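Local coordinates for putative acetamidase/formamidase (Yersinia enterocolitica subsp. palearctica serotype O:3, PDB 5UBU), which probably hydrolyses carbon-nitrogen bonds other than peptide bonds in linear amides and binds a pair of sodium ions, at residues Val58-Ala63 / Gly219-Cys224; Phe83-Asn88 / Asn183-Asp188; Leu110-Asn115 / Ala238-Ile243. One frame throughout, in Å; residues are numbered along the deposited sequence.

Contact 1 (Val58-Ala63 / Gly219-Cys224). With NA (sodium ion), chain G; NA (sodium ion), chain H.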
loop_
_atom_site.group_PDB
_atom_site.type_symbol
_atom_site.label_atom_id
_atom_site.label_comp_id
_atom_site.label_asym_id
_atom_site.label_seq_id
_atom_site.Cartn_x
_atom_site.Cartn_y
_atom_site.Cartn_z
ATOM N N VAL B 58 -11.221 -36.006 5.714
ATOM C CA VAL B 58 -11.661 -34.970 6.646
ATOM C C VAL B 58 -13.100 -34.493 6.429
ATOM O O VAL B 58 -13.464 -34.117 5.324
ATOM C CB VAL B 58 -10.762 -33.718 6.531
ATOM C CG1 VAL B 58 -11.122 -32.714 7.619
ATOM C CG2 VAL B 58 -9.295 -34.097 6.650
ATOM N N ASP B 59 -13.897 -34.502 7.500
ATOM C CA ASP B 59 -15.271 -34.006 7.483
ATOM C C ASP B 59 -15.205 -32.547 7.951
ATOM O O ASP B 59 -15.387 -32.253 9.131
ATOM C CB ASP B 59 -16.177 -34.822 8.415
ATOM C CG ASP B 59 -16.410 -36.257 7.926
ATOM O OD1 ASP B 59 -16.117 -36.559 6.747
ATOM O OD2 ASP B 59 -16.922 -37.080 8.722
ATOM N N THR B 60 -14.934 -31.636 7.022
ATOM C CA THR B 60 -14.807 -30.212 7.354
ATOM C C THR B 60 -16.139 -29.513 7.601
ATOM O O THR B 60 -17.179 -29.960 7.139
ATOM C CB THR B 60 -14.103 -29.417 6.227
ATOM O OG1 THR B 60 -14.929 -29.380 5.058
ATOM C CG2 THR B 60 -12.755 -30.018 5.883
ATOM N N ARG B 61 -16.076 -28.413 8.339
ATOM C CA ARG B 61 -17.226 -27.571 8.623
ATOM C C ARG B 61 -17.068 -26.287 7.812
ATOM O O ARG B 61 -15.951 -25.898 7.474
ATOM C CB ARG B 61 -17.329 -27.260 10.117
ATOM C CG ARG B 61 -17.801 -28.439 10.932
ATOM C CD ARG B 61 -17.969 -28.066 12.403
ATOM N NE ARG B 61 -18.561 -29.173 13.162
ATOM C CZ ARG B 61 -18.764 -29.178 14.480
ATOM N NH1 ARG B 61 -19.304 -30.241 15.061
ATOM N NH2 ARG B 61 -18.418 -28.136 15.228
ATOM N N ASP B 62 -18.187 -25.626 7.504
ATOM C CA ASP B 62 -18.128 -24.403 6.714
ATOM C C ASP B 62 -17.471 -23.274 7.515
ATOM O O ASP B 62 -17.255 -23.399 8.716
ATOM C CB ASP B 62 -19.516 -24.010 6.148
ATOM C CG ASP B 62 -20.502 -23.480 7.212
ATOM O OD1 ASP B 62 -20.076 -23.060 8.308
ATOM O OD2 ASP B 62 -21.731 -23.426 6.925
ATOM N N ALA B 63 -17.171 -22.175 6.839
ATOM C CA ALA B 63 -16.529 -21.020 7.467
ATOM C C ALA B 63 -17.280 -20.407 8.655
ATOM O O ALA B 63 -16.662 -19.744 9.494
ATOM C CB ALA B 63 -16.287 -19.948 6.423
ATOM N N GLY B 219 -9.328 -26.738 6.521
ATOM C CA GLY B 219 -10.707 -26.256 6.670
ATOM C C GLY B 219 -11.121 -25.262 5.619
ATOM O O GLY B 219 -10.405 -25.052 4.649
ATOM N N ASP B 220 -12.297 -24.670 5.815
ATOM C CA ASP B 220 -12.836 -23.646 4.913
ATOM C C ASP B 220 -12.872 -24.098 3.444
ATOM O O ASP B 220 -12.181 -23.554 2.586
ATOM C CB ASP B 220 -12.029 -22.345 5.094
ATOM C CG ASP B 220 -12.578 -21.166 4.284
ATOM O OD1 ASP B 220 -13.800 -21.066 4.015
ATOM O OD2 ASP B 220 -11.749 -20.308 3.951
ATOM N N ALA B 221 -13.681 -25.110 3.169
ATOM C CA ALA B 221 -13.828 -25.606 1.814
ATOM C C ALA B 221 -14.699 -24.632 1.011
ATOM O O ALA B 221 -15.656 -24.062 1.550
ATOM C CB ALA B 221 -14.459 -26.988 1.829
ATOM N N HIS B 222 -14.337 -24.417 -0.256
ATOM C CA HIS B 222 -15.105 -23.546 -1.151
ATOM C C HIS B 222 -15.577 -24.343 -2.351
ATOM O O HIS B 222 -14.809 -25.103 -2.917
ATOM C CB HIS B 222 -14.291 -22.372 -1.703
ATOM C CG HIS B 222 -13.818 -21.404 -0.675
ATOM N ND1 HIS B 222 -12.626 -20.732 -0.794
ATOM C CD2 HIS B 222 -14.349 -21.027 0.510
ATOM C CE1 HIS B 222 -12.468 -19.940 0.251
ATOM N NE2 HIS B 222 -13.494 -20.107 1.064
ATOM N N ALA B 223 -16.836 -24.164 -2.739
ATOM C CA ALA B 223 -17.387 -24.861 -3.909
ATOM C C ALA B 223 -16.895 -24.200 -5.192
ATOM O O ALA B 223 -16.911 -24.807 -6.254
ATOM C CB ALA B 223 -18.907 -24.865 -3.864
ATOM N N CYS B 224 -16.481 -22.942 -5.067
ATOM C CA CYS B 224 -15.955 -22.143 -6.174
ATOM C C CYS B 224 -15.449 -20.841 -5.582
ATOM O O CYS B 224 -15.771 -20.539 -4.439
ATOM C CB CYS B 224 -17.055 -21.865 -7.205
ATOM S SG CYS B 224 -18.569 -21.172 -6.489
HETATM NA NA NA G . -14.196 -19.074 3.033
HETATM NA NA NA H . -11.179 -18.197 3.556
HETATM O O HOH W 1 -15.659 -26.761 5.007
HETATM O O HOH W 2 -13.829 -24.181 8.302
HETATM O O HOH W 3 -16.243 -22.967 4.421
HETATM O O HOH W 4 -12.105 -15.440 3.697
#
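Thr60 and Ala63 pack beside Gly219-Ala221 of strand 214-222, where Asp220 bridges two sodium ions. This is the two-metal site of an acetamidase/formamidase fold. Gly219 comes first along that strand, and its CA lies beside the CG2 methyl of Thr60. Asp220 follows. A water accepts from its backbone N and lies 2.9 Å from the O of Arg61, to which it may donate. With CG anti to the backbone N (chi1 -175°), the side chain swings its carboxylate out past Ala63 to the metals. OD1 lies 2.3 Å from the sodium of chain G, and OD2 lies 2.2 Å from the sodium of chain H. OD2 also reaches the chain G ion at a longer 2.9 Å. The CB of Ala63 packs against OD1 at 3.6 Å. A second water takes a weak bond from the N of Ala63 and may donate to OD1. The CB of Ala221 passes 4.0 Å from the OG1 of Thr60. A third water joins its N to that hydroxyl, which is also bonded to the OG of Ser239. Glu236 completes the protein ligands of the chain G sodium; Asn193 and Asp195 serve the other. His222 comes last: its NE2 binds the chain G sodium at 2.3 Å, and the O of Asp220 sits 3.9 Å above one face of its imidazole, offset toward the rim.

Contact 2 (Phe83-Asn88 / Asn183-Asp188)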
loop_
_atom_site.group_PDB
_atom_site.type_symbol
_atom_site.label_atom_id
_atom_site.label_comp_id
_atom_site.label_asym_id
_atom_site.label_seq_id
_atom_site.Cartn_x
_atom_site.Cartn_y
_atom_site.Cartn_z
ATOM N N PHE B 83 -13.545 -14.676 14.139
ATOM C CA PHE B 83 -13.831 -16.098 14.350
ATOM C C PHE B 83 -14.625 -16.757 13.221
ATOM O O PHE B 83 -15.832 -16.968 13.320
ATOM C CB PHE B 83 -14.521 -16.335 15.701
ATOM C CG PHE B 83 -13.692 -15.923 16.886
ATOM C CD1 PHE B 83 -12.817 -16.822 17.474
ATOM C CD2 PHE B 83 -13.791 -14.636 17.422
ATOM C CE1 PHE B 83 -12.052 -16.449 18.574
ATOM C CE2 PHE B 83 -13.032 -14.258 18.519
ATOM C CZ PHE B 83 -12.157 -15.164 19.094
ATOM N N LEU B 84 -13.908 -17.049 12.141
ATOM C CA LEU B 84 -14.426 -17.755 10.981
ATOM C C LEU B 84 -13.420 -18.858 10.672
ATOM O O LEU B 84 -12.304 -18.865 11.200
ATOM C CB LEU B 84 -14.557 -16.847 9.759
ATOM C CG LEU B 84 -15.609 -15.727 9.736
ATOM C CD1 LEU B 84 -15.545 -15.013 8.390
ATOM C CD2 LEU B 84 -17.015 -16.285 9.978
ATOM N N ASN B 85 -13.823 -19.787 9.818
ATOM C CA ASN B 85 -12.963 -20.887 9.388
ATOM C C ASN B 85 -12.553 -21.846 10.521
ATOM O O ASN B 85 -11.379 -21.922 10.885
ATOM C CB ASN B 85 -11.708 -20.348 8.665
ATOM C CG ASN B 85 -12.041 -19.395 7.533
ATOM O OD1 ASN B 85 -13.159 -19.380 7.010
ATOM N ND2 ASN B 85 -11.058 -18.590 7.142
ATOM N N PRO B 86 -13.528 -22.573 11.093
ATOM C CA PRO B 86 -13.200 -23.558 12.121
ATOM C C PRO B 86 -12.250 -24.589 11.509
ATOM O O PRO B 86 -12.532 -25.111 10.429
ATOM C CB PRO B 86 -14.555 -24.186 12.446
ATOM C CG PRO B 86 -15.392 -23.921 11.247
ATOM C CD PRO B 86 -14.971 -22.555 10.818
ATOM N N GLN B 87 -11.148 -24.875 12.199
ATOM C CA GLN B 87 -10.122 -25.786 11.676
ATOM C C GLN B 87 -10.101 -27.207 12.189
ATOM O O GLN B 87 -10.300 -27.442 13.374
ATOM C CB GLN B 87 -8.728 -25.201 11.989
ATOM C CG GLN B 87 -8.457 -23.855 11.343
ATOM C CD GLN B 87 -8.407 -23.945 9.834
ATOM O OE1 GLN B 87 -7.622 -24.719 9.263
ATOM N NE2 GLN B 87 -9.218 -23.125 9.175
ATOM N N ASN B 88 -9.871 -28.144 11.268
ATOM C CA ASN B 88 -9.651 -29.548 11.617
ATOM C C ASN B 88 -8.159 -29.615 11.916
ATOM O O ASN B 88 -7.372 -28.865 11.325
ATOM C CB ASN B 88 -10.006 -30.493 10.472
ATOM C CG ASN B 88 -11.468 -30.835 10.435
ATOM O OD1 ASN B 88 -12.214 -30.336 9.609
ATOM N ND2 ASN B 88 -11.896 -31.670 11.374
ATOM N N ASN B 183 -4.458 -16.603 13.976
ATOM C CA ASN B 183 -5.886 -16.911 13.802
ATOM C C ASN B 183 -6.184 -17.588 12.460
ATOM O O ASN B 183 -5.410 -17.489 11.503
ATOM C CB ASN B 183 -6.818 -15.707 14.087
ATOM C CG ASN B 183 -6.666 -14.567 13.102
ATOM O OD1 ASN B 183 -6.598 -14.768 11.894
ATOM N ND2 ASN B 183 -6.708 -13.351 13.619
ATOM N N SER B 184 -7.312 -18.287 12.425
ATOM C CA SER B 184 -7.744 -19.030 11.246
ATOM C C SER B 184 -8.205 -18.155 10.084
ATOM O O SER B 184 -8.567 -18.678 9.028
ATOM C CB SER B 184 -8.864 -19.995 11.641
ATOM O OG SER B 184 -9.955 -19.292 12.215
ATOM N N LEU B 185 -8.197 -16.836 10.270
ATOM C CA LEU B 185 -8.605 -15.931 9.204
ATOM C C LEU B 185 -7.393 -15.374 8.452
ATOM O O LEU B 185 -7.543 -14.831 7.359
ATOM C CB LEU B 185 -9.408 -14.769 9.788
ATOM C CG LEU B 185 -10.192 -13.900 8.793
ATOM C CD1 LEU B 185 -11.323 -14.709 8.183
ATOM C CD2 LEU B 185 -10.755 -12.661 9.461
ATOM N N THR B 186 -6.200 -15.541 9.016
ATOM C CA THR B 186 -4.973 -14.999 8.433
ATOM C C THR B 186 -4.026 -15.991 7.710
ATOM O O THR B 186 -3.736 -17.061 8.240
ATOM C CB THR B 186 -4.133 -14.330 9.556
ATOM O OG1 THR B 186 -4.907 -13.318 10.209
ATOM C CG2 THR B 186 -2.865 -13.701 9.003
ATOM N N PRO B 187 -3.573 -15.641 6.486
ATOM C CA PRO B 187 -2.573 -16.433 5.779
ATOM C C PRO B 187 -1.206 -15.818 6.067
ATOM O O PRO B 187 -1.112 -14.603 6.285
ATOM C CB PRO B 187 -2.917 -16.221 4.318
ATOM C CG PRO B 187 -3.501 -14.856 4.274
ATOM C CD PRO B 187 -4.188 -14.636 5.596
ATOM N N ASP B 188 -0.154 -16.633 6.067
ATOM C CA ASP B 188 1.185 -16.115 6.353
ATOM C C ASP B 188 2.209 -17.113 5.784
ATOM O O ASP B 188 1.898 -17.838 4.835
ATOM C CB ASP B 188 1.309 -15.905 7.877
ATOM C CG ASP B 188 2.319 -14.847 8.258
ATOM O OD1 ASP B 188 3.430 -14.795 7.663
ATOM O OD2 ASP B 188 1.986 -14.080 9.191
#
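Ser184 meets the 83-88 loop through both its hydroxyl and its carbonyl. The OG donates to the O of Leu84 at 2.6 Å, coming in almost end-on to that carbonyl (C=O...OG angle 171°). In return the ND2 of Asn85 donates to the O of Ser184 at 3.1 Å. That bond is fairly straight, with an N-H...O angle of 165°. It lies in the plane of the Asn85 amide but is tilted from the plane of the accepting carbonyl. The CD1 methyl of Leu185 packs on the CB of Leu84 at 4.2 Å and near the ND2 of Asn85, whose side chain Leu185 crosses at about a right angle. The CG of Gln87 also touches the CB of Ser184 at 3.9 Å.

The next shell fixes these groups. Gln87 is bent at chi2 (-66°), which folds its NE2 back to donate to the O of Asn85; NE2 also bonds to the OG1 of Thr172. A type I beta turn runs from Asn183 to Thr186, overlapped by an Asx turn in which the OD1 of Asn183 accepts from the N of Leu185. The OG1 of Thr186 donates to the opposite face of that OD1. The loop leading into strand 87-93 is thus joined to the 183-186 turn. Both polar groups of buried Ser184 are engaged, and the ND2 bond fixes the rotation of the Asn85 amide, about 4 Å from a sodium ion.

Contact 3 (Leu110-Asn115 / Ala238-Ile243)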
loop_
_atom_site.group_PDB
_atom_site.type_symbol
_atom_site.label_atom_id
_atom_site.label_comp_id
_atom_site.label_asym_id
_atom_site.label_seq_id
_atom_site.Cartn_x
_atom_site.Cartn_y
_atom_site.Cartn_z
ATOM N N LEU B 110 -15.967 -33.488 -1.818
ATOM C CA LEU B 110 -17.395 -33.660 -2.099
ATOM C C LEU B 110 -18.205 -32.910 -1.049
ATOM O O LEU B 110 -17.722 -32.703 0.066
ATOM C CB LEU B 110 -17.772 -35.144 -2.060
ATOM C CG LEU B 110 -17.012 -36.083 -3.006
ATOM C CD1 LEU B 110 -17.387 -37.529 -2.746
ATOM C CD2 LEU B 110 -17.243 -35.686 -4.462
ATOM N N PRO B 111 -19.428 -32.471 -1.399
ATOM C CA PRO B 111 -20.248 -31.784 -0.398
ATOM C C PRO B 111 -20.737 -32.789 0.631
ATOM O O PRO B 111 -21.040 -33.929 0.281
ATOM C CB PRO B 111 -21.401 -31.184 -1.212
ATOM C CG PRO B 111 -21.424 -31.937 -2.494
ATOM C CD PRO B 111 -20.040 -32.453 -2.742
ATOM N N ARG B 112 -20.792 -32.364 1.888
ATOM C CA ARG B 112 -21.193 -33.224 2.993
ATOM C C ARG B 112 -22.592 -32.878 3.482
ATOM O O ARG B 112 -22.966 -31.709 3.522
ATOM C CB ARG B 112 -20.161 -33.076 4.117
ATOM C CG ARG B 112 -20.262 -34.107 5.232
ATOM C CD ARG B 112 -19.024 -34.068 6.110
ATOM N NE ARG B 112 -18.856 -32.788 6.793
ATOM C CZ ARG B 112 -19.365 -32.475 7.991
ATOM N NH1 ARG B 112 -20.074 -33.351 8.697
ATOM N NH2 ARG B 112 -19.135 -31.266 8.506
ATOM N N GLY B 113 -23.354 -33.912 3.832
ATOM C CA GLY B 113 -24.733 -33.760 4.316
ATOM C C GLY B 113 -25.775 -34.030 3.251
ATOM O O GLY B 113 -25.482 -34.006 2.063
ATOM N N VAL B 114 -27.001 -34.311 3.696
ATOM C CA VAL B 114 -28.133 -34.564 2.792
ATOM C C VAL B 114 -28.665 -33.218 2.278
ATOM O O VAL B 114 -28.909 -32.304 3.068
ATOM C CB VAL B 114 -29.261 -35.330 3.511
ATOM C CG1 VAL B 114 -30.415 -35.626 2.557
ATOM C CG2 VAL B 114 -28.718 -36.622 4.113
ATOM N N ASN B 115 -28.858 -33.114 0.960
ATOM C CA ASN B 115 -29.337 -31.871 0.315
ATOM C C ASN B 115 -28.421 -30.737 0.764
ATOM O O ASN B 115 -28.857 -29.778 1.405
ATOM C CB ASN B 115 -30.820 -31.610 0.644
ATOM C CG ASN B 115 -31.744 -32.638 0.012
ATOM O OD1 ASN B 115 -31.480 -33.110 -1.093
ATOM N ND2 ASN B 115 -32.854 -32.966 0.694
ATOM N N ALA B 238 -19.625 -27.320 3.857
ATOM C CA ALA B 238 -19.114 -28.415 4.650
ATOM C C ALA B 238 -18.753 -29.497 3.631
ATOM O O ALA B 238 -19.555 -29.784 2.737
ATOM C CB ALA B 238 -20.174 -28.902 5.620
ATOM N N SER B 239 -17.563 -30.093 3.763
ATOM C CA SER B 239 -17.101 -31.093 2.791
ATOM C C SER B 239 -16.463 -32.341 3.353
ATOM O O SER B 239 -16.134 -32.416 4.534
ATOM C CB SER B 239 -16.028 -30.470 1.893
ATOM O OG SER B 239 -14.807 -30.297 2.608
ATOM N N ILE B 240 -16.285 -33.306 2.450
ATOM C CA ILE B 240 -15.603 -34.556 2.720
ATOM C C ILE B 240 -14.363 -34.405 1.851
ATOM O O ILE B 240 -14.395 -34.696 0.653
ATOM C CB ILE B 240 -16.413 -35.802 2.304
ATOM C CG1 ILE B 240 -17.754 -35.844 3.050
ATOM C CG2 ILE B 240 -15.606 -37.066 2.591
ATOM C CD1 ILE B 240 -18.649 -37.007 2.683
ATOM N N THR B 241 -13.292 -33.895 2.449
ATOM C CA THR B 241 -12.028 -33.663 1.752
ATOM C C THR B 241 -11.074 -34.798 2.048
ATOM O O THR B 241 -10.762 -35.052 3.210
ATOM C CB THR B 241 -11.387 -32.331 2.194
ATOM O OG1 THR B 241 -12.268 -31.250 1.863
ATOM C CG2 THR B 241 -10.049 -32.118 1.520
ATOM N N THR B 242 -10.622 -35.475 0.994
ATOM C CA THR B 242 -9.681 -36.577 1.121
ATOM C C THR B 242 -8.309 -36.104 0.670
ATOM O O THR B 242 -8.153 -35.625 -0.452
ATOM C CB THR B 242 -10.123 -37.805 0.299
ATOM O OG1 THR B 242 -11.384 -38.269 0.781
ATOM C CG2 THR B 242 -9.116 -38.950 0.432
ATOM N N ILE B 243 -7.321 -36.248 1.550
ATOM C CA ILE B 243 -5.948 -35.827 1.269
ATOM C C ILE B 243 -4.934 -36.941 1.504
ATOM O O ILE B 243 -5.217 -37.912 2.216
ATOM C CB ILE B 243 -5.541 -34.622 2.154
ATOM C CG1 ILE B 243 -5.606 -34.978 3.647
ATOM C CG2 ILE B 243 -6.438 -33.431 1.871
ATOM C CD1 ILE B 243 -5.197 -33.852 4.570
#
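Leu110 and Ile240 pair through their backbones in the tight part of this contact, a short antiparallel ladder. Theirs is a hydrogen-bonded pair. The N of Ile240 donates to the O of Leu110 at 2.8 Å, and the N of Leu110 returns a longer bond of 3.2 Å to the O of Ile240. The next pair, Pro111 with Ser239, is non-hydrogen-bonded. Here the two CA atoms are only 4.5 Å apart, and the CB of Ser239 lies 3.3 Å from the O of Leu110. These two pairs join the end of strand 101-111 to the start of strand 239-248, neighbours in the large mixed sheet of the fold. Just past both strands, the N of Arg112 donates to the O of Ala238 at 3.0 Å.

Arg112 then lays its side chain over the 238-243 segment. With CG anti to the backbone N (chi1 -168°), its methylenes cross Ile240 at about a right angle, and CG meets the CG1 of Ile240 at 3.8 Å. A bend at chi3 (63°) carries the guanidinium past Ser239, whose O lies at the edge of the group, and brings NH2 to the CB of Ala238. NH2 is bonded to the O of Thr60. Ser239 points away from strand 101-111, and its OG shares a hydrogen bond with the OG1 of Thr241 at 2.8 Å. The loose side is the exposed side chain of Leu110 and the tail after Arg112. From Gly113 on, the chain makes no contact with 238-243.

Overall arrangement
Contact 1 lies between the other two. The centres of contacts 1 and 3 are about 8 Å apart, and strands 55-59 and 239-248 are neighbours in the same sheet. There the N of Val58 probably donates to the O of Thr241, 2.7 Å away. Contact 2 is about 12 Å from contact 1, centre to centre, and is nested within the chain loop that contact 1 closes. It meets contact 1 where the N of Asn85 lies 2.9 Å from the O of Ala63, a probable hydrogen bond. Contacts 2 and 3 do not touch; their nearest atoms are about 7 Å apart. Contact 1 holds the sodium ligands themselves. The side chain of Ser239, in contact 3, is about 11 Å from a sodium ion.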